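Local coordinates for protein chloroplastic group IIB intron splicing facilitator CRS2, chloroplastic (Zea mays, PDB 1RYB) that is required for splicing group IIB introns in chloroplasts, acting in complexes with CAF1 or CAF2, and has no peptidyl-tRNA hydrolase activity although it belongs to that family, at residues Trp18-Leu23 with Gly65-Val70; Met41-Ala46 with Ile51-Ile56. All coordinates share one frame; numbering follows the deposited sequence.

Interaction 1 (Trp18-Leu23 with Gly65-Val70); sequences WLIAGL and GSIGEV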
# COMPACT_ATOMS: atom_id res chain seq x y z
N TRP A 18 -8.21 -11.74 -0.32
CA TRP A 18 -7.83 -10.33 -0.28
C TRP A 18 -6.67 -10.09 -1.22
O TRP A 18 -5.85 -10.97 -1.47
CB TRP A 18 -7.35 -9.85 1.11
CG TRP A 18 -8.49 -9.65 2.08
CD1 TRP A 18 -9.33 -10.65 2.59
CD2 TRP A 18 -8.90 -8.41 2.69
NE1 TRP A 18 -10.23 -10.09 3.45
CE2 TRP A 18 -10.01 -8.71 3.52
CE3 TRP A 18 -8.48 -7.08 2.57
CZ2 TRP A 18 -10.58 -7.72 4.33
CZ3 TRP A 18 -9.17 -6.08 3.31
CH2 TRP A 18 -10.19 -6.41 4.15
N LEU A 19 -6.61 -8.85 -1.71
CA LEU A 19 -5.49 -8.46 -2.52
C LEU A 19 -4.89 -7.30 -1.78
O LEU A 19 -5.56 -6.31 -1.61
CB LEU A 19 -5.96 -8.09 -3.94
CG LEU A 19 -4.85 -7.74 -4.97
CD1 LEU A 19 -5.61 -7.48 -6.30
CD2 LEU A 19 -4.23 -6.39 -4.56
N ILE A 20 -3.66 -7.45 -1.29
CA ILE A 20 -3.02 -6.45 -0.51
C ILE A 20 -1.96 -5.83 -1.36
O ILE A 20 -0.89 -6.47 -1.66
CB ILE A 20 -2.43 -7.12 0.78
CG1 ILE A 20 -3.58 -7.73 1.68
CG2 ILE A 20 -1.63 -6.06 1.59
CD1 ILE A 20 -3.07 -8.62 2.75
N ALA A 21 -2.20 -4.57 -1.76
CA ALA A 21 -1.26 -3.93 -2.72
C ALA A 21 -0.57 -2.72 -2.13
O ALA A 21 -1.22 -1.89 -1.57
CB ALA A 21 -2.04 -3.51 -4.00
N GLY A 22 0.75 -2.68 -2.24
CA GLY A 22 1.54 -1.54 -1.75
C GLY A 22 2.05 -0.81 -3.01
O GLY A 22 2.52 -1.47 -3.99
N LEU A 23 1.85 0.55 -3.04
CA LEU A 23 2.22 1.41 -4.15
C LEU A 23 3.68 1.86 -4.11
O LEU A 23 4.28 2.08 -3.03
CB LEU A 23 1.30 2.62 -4.21
CG LEU A 23 -0.16 2.16 -4.32
CD1 LEU A 23 -1.02 3.36 -4.66
CD2 LEU A 23 -0.31 1.13 -5.47
N GLY A 65 -0.51 -16.39 -0.60
CA GLY A 65 -0.41 -17.09 0.64
C GLY A 65 -1.71 -16.89 1.45
O GLY A 65 -2.79 -16.81 0.92
N SER A 66 -1.58 -16.89 2.71
CA SER A 66 -2.74 -16.63 3.57
C SER A 66 -2.35 -15.90 4.86
O SER A 66 -1.18 -15.85 5.27
CB SER A 66 -3.52 -17.89 3.87
OG SER A 66 -2.62 -18.80 4.38
N ILE A 67 -3.38 -15.30 5.43
CA ILE A 67 -3.32 -14.63 6.75
C ILE A 67 -4.35 -15.42 7.57
O ILE A 67 -5.57 -15.44 7.19
CB ILE A 67 -3.68 -13.13 6.71
CG1 ILE A 67 -2.59 -12.36 5.93
CG2 ILE A 67 -3.84 -12.56 8.16
CD1 ILE A 67 -2.75 -10.85 6.08
N GLY A 68 -3.89 -16.22 8.58
CA GLY A 68 -4.88 -17.03 9.21
C GLY A 68 -5.41 -17.98 8.13
O GLY A 68 -4.61 -18.52 7.34
N GLU A 69 -6.72 -18.18 8.07
CA GLU A 69 -7.38 -19.03 7.09
C GLU A 69 -7.79 -18.27 5.85
O GLU A 69 -8.43 -18.81 4.97
CB GLU A 69 -8.66 -19.73 7.69
CG GLU A 69 -8.30 -20.59 8.94
CD GLU A 69 -9.47 -20.93 9.86
OE1 GLU A 69 -10.66 -20.81 9.54
OE2 GLU A 69 -9.08 -21.45 11.03
N VAL A 70 -7.41 -16.98 5.80
CA VAL A 70 -7.84 -16.19 4.65
C VAL A 70 -6.75 -16.18 3.58
O VAL A 70 -5.62 -15.79 3.82
CB VAL A 70 -8.12 -14.67 5.07
CG1 VAL A 70 -8.77 -13.86 3.93
CG2 VAL A 70 -9.01 -14.66 6.31

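Interaction 2 (Met41-Ala46 with Ile51-Ile56); sequences MVDRIA and ITMNTI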
# COMPACT_ATOMS: atom_id res chain seq x y z
N MET A 41 5.84 -1.64 3.35
CA MET A 41 4.81 -2.27 4.21
C MET A 41 4.44 -3.65 3.70
O MET A 41 4.33 -4.59 4.47
CB MET A 41 3.53 -1.40 4.33
CG MET A 41 2.49 -1.94 5.31
SD MET A 41 3.06 -1.83 7.02
CE MET A 41 2.82 -0.06 7.35
N VAL A 42 4.13 -3.74 2.41
CA VAL A 42 3.82 -5.04 1.86
C VAL A 42 5.03 -6.03 1.98
O VAL A 42 4.84 -7.22 2.22
CB VAL A 42 3.13 -5.04 0.48
CG1 VAL A 42 1.85 -4.23 0.56
CG2 VAL A 42 4.02 -4.54 -0.62
N ASP A 43 6.23 -5.55 1.84
CA ASP A 43 7.36 -6.45 2.03
C ASP A 43 7.36 -6.99 3.40
O ASP A 43 7.69 -8.12 3.62
CB ASP A 43 8.72 -5.75 1.81
CG ASP A 43 9.01 -5.55 0.32
OD1 ASP A 43 8.55 -6.24 -0.56
OD2 ASP A 43 9.86 -4.56 0.09
N ARG A 44 7.02 -6.16 4.33
CA ARG A 44 7.01 -6.55 5.73
C ARG A 44 5.87 -7.49 6.00
O ARG A 44 6.01 -8.47 6.73
CB ARG A 44 7.00 -5.30 6.62
CG ARG A 44 6.89 -5.63 8.09
CD ARG A 44 8.12 -6.37 8.68
NE ARG A 44 7.86 -6.67 10.10
CZ ARG A 44 7.27 -7.78 10.60
NH1 ARG A 44 6.93 -8.84 9.87
NH2 ARG A 44 7.05 -7.83 11.91
N ILE A 45 4.71 -7.25 5.40
CA ILE A 45 3.59 -8.18 5.60
C ILE A 45 3.95 -9.54 5.00
O ILE A 45 3.75 -10.62 5.62
CB ILE A 45 2.31 -7.63 4.98
CG1 ILE A 45 1.88 -6.40 5.83
CG2 ILE A 45 1.18 -8.68 4.89
CD1 ILE A 45 0.89 -5.53 5.07
N ALA A 46 4.50 -9.50 3.83
CA ALA A 46 4.87 -10.73 3.15
C ALA A 46 5.84 -11.51 3.97
O ALA A 46 5.73 -12.73 4.17
CB ALA A 46 5.46 -10.44 1.78
N ILE A 51 5.31 -15.28 2.94
CA ILE A 51 4.97 -15.25 1.53
C ILE A 51 6.14 -14.77 0.71
O ILE A 51 6.79 -13.79 1.02
CB ILE A 51 3.68 -14.43 1.21
CG1 ILE A 51 2.47 -14.96 1.93
CG2 ILE A 51 3.42 -14.46 -0.27
CD1 ILE A 51 1.33 -13.89 1.99
N THR A 52 6.46 -15.47 -0.37
CA THR A 52 7.57 -15.02 -1.18
C THR A 52 7.01 -14.29 -2.45
O THR A 52 6.07 -14.81 -3.14
CB THR A 52 8.58 -16.19 -1.42
OG1 THR A 52 8.07 -17.39 -0.82
CG2 THR A 52 9.93 -15.87 -0.74
N MET A 53 7.44 -13.02 -2.68
CA MET A 53 6.85 -12.25 -3.76
C MET A 53 7.58 -12.49 -5.12
O MET A 53 8.17 -11.60 -5.71
CB MET A 53 6.56 -10.79 -3.36
CG MET A 53 5.27 -10.60 -2.46
SD MET A 53 4.91 -8.86 -2.54
CE MET A 53 5.92 -8.31 -1.17
N ASN A 54 7.50 -13.73 -5.64
CA ASN A 54 8.21 -14.04 -6.84
C ASN A 54 7.36 -14.46 -8.05
O ASN A 54 7.88 -15.08 -8.99
CB ASN A 54 9.32 -15.03 -6.53
CG ASN A 54 8.76 -16.42 -6.17
OD1 ASN A 54 7.52 -16.62 -5.91
ND2 ASN A 54 9.67 -17.41 -6.26
N THR A 55 6.12 -14.03 -8.08
CA THR A 55 5.32 -14.31 -9.25
C THR A 55 5.25 -13.06 -10.03
O THR A 55 5.01 -11.98 -9.46
CB THR A 55 3.92 -14.75 -8.85
OG1 THR A 55 4.09 -15.98 -8.19
CG2 THR A 55 3.10 -14.95 -10.10
N ILE A 56 5.51 -13.17 -11.34
CA ILE A 56 5.41 -12.05 -12.25
C ILE A 56 4.10 -12.16 -13.00
O ILE A 56 3.88 -13.15 -13.69
CB ILE A 56 6.59 -12.02 -13.23
CG1 ILE A 56 7.83 -11.50 -12.42
CG2 ILE A 56 6.21 -11.04 -14.39
CD1 ILE A 56 9.17 -11.48 -13.18

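Interaction 1 (Trp18-Leu23 with Gly65-Val70)
W18 starts strand 18-22 and meets V70, the last residue of a tight turn. The contact is apolar. W18 CD1 lies 3.5 Å from V70 CG1, and NE1 of the same indole is 4.1 Å from that methyl. V70 CG1 therefore touches the five-membered ring on its CD1-NE1 side, and it approaches obliquely. With chi1 of V70 at -172°, CG1 points away from the backbone N and reaches the indole. The CA atoms of W18 and V70 are 7.7 Å apart.

L19 sends its side chain to the other face of the sheet. I20 returns to the W18 side and carries the second contact. I20 CD1 meets I67 CD1 at 4.0 Å, so the two isoleucines touch through their terminal methyls. A21 also faces away from this contact, as expected from alternation along a strand.

The second segment is held by its own backbone. A type II' turn runs from I67 to V70 and joins strands 60-67 and 70-77 as a beta hairpin. I67 N donates to V70 O at 2.8 Å, and V70 N donates to I67 O. G68 adopts the positive phi (63°) that this turn type needs at its second position. No hydrogen bond crosses between the two segments.

The sheet order explains this. Strand 70-77 lies between strands 60-67 and 18-22, and the backbone of W18 bonds to P71 and L73. Helix 169-192 covers the W18 and I67 side, with L189 and V190 on W18, R187 on I67 and L191 on V70. Helix 84-94 packs on the opposite face, against L19 and A21.

Interaction 2 (Met41-Ala46 with Ile51-Ile56)
D43 brings the flat side-chain group that takes part in this contact, its carboxylate, and it meets the end of M53. M53 CE lies 3.4 Å from D43 OD1 and touches that oxygen alone. No atom of 51-56 lies over either carboxylate face. The D43 and M53 side chains meet nearly perpendicular. The strongest partner of OD1 is K76, in a salt bridge from strand 70-77, so the methyl packs beside an oxygen that is already paired.

The motif is a helix-to-strand connection in the alpha/beta fold of the peptidyl-tRNA hydrolase family. Helix 37-48 ends, and the chain passes close to the helix at I51 and M53, then heads away to strand 55-57. M53 is the centre of an inverse gamma turn. N54 and T55 then form a classic beta bulge opposite L62.

M53 and A46 share the apolar packing. The M53 chain bends at chi3 (-88°), which turns CE in against the helix. There M53 CE lies 3.7 Å from A46 CB. A46 CB also packs on I51 CB, at 4.4 Å. V42 CG2 is a looser neighbour, 4.3 Å from M53 CE. Behind the contact, I51 and M53 both rest on V74 of strand 70-77, and V42 touches I105.

The D43 side chain is about 11 Å from that of Y30, a tRNA-binding residue by similarity, so this contact is packing that does not reach it.

One hydrogen bond joins the segments. I51 N donates to A46 O at 2.9 Å. The bond is nearly straight, at 172°. The donor sits 26° from the carbonyl plane.

Overall arrangement
The centres of the two interactions lie about 10 Å apart. Interaction 2 falls within the chain closed by interaction 1: strand 18-22, helix 37-48, strand 55-57, then strand 60-67. Both reach the same mixed sheet, in which 55-57 and 60-67 are neighbours. They also touch directly. V42 CG1 packs 3.4 Å from G22 N, and I51 CG1 lies 3.8 Å from G65 CA. Helix 37-48 thus lies on the sheet face that carries I20, and the chain that leaves it leads to edge strand 55-57. Together the contacts place helix 37-48 over the face of the sheet between central strand 18-22 and the strands on the 55-57 side.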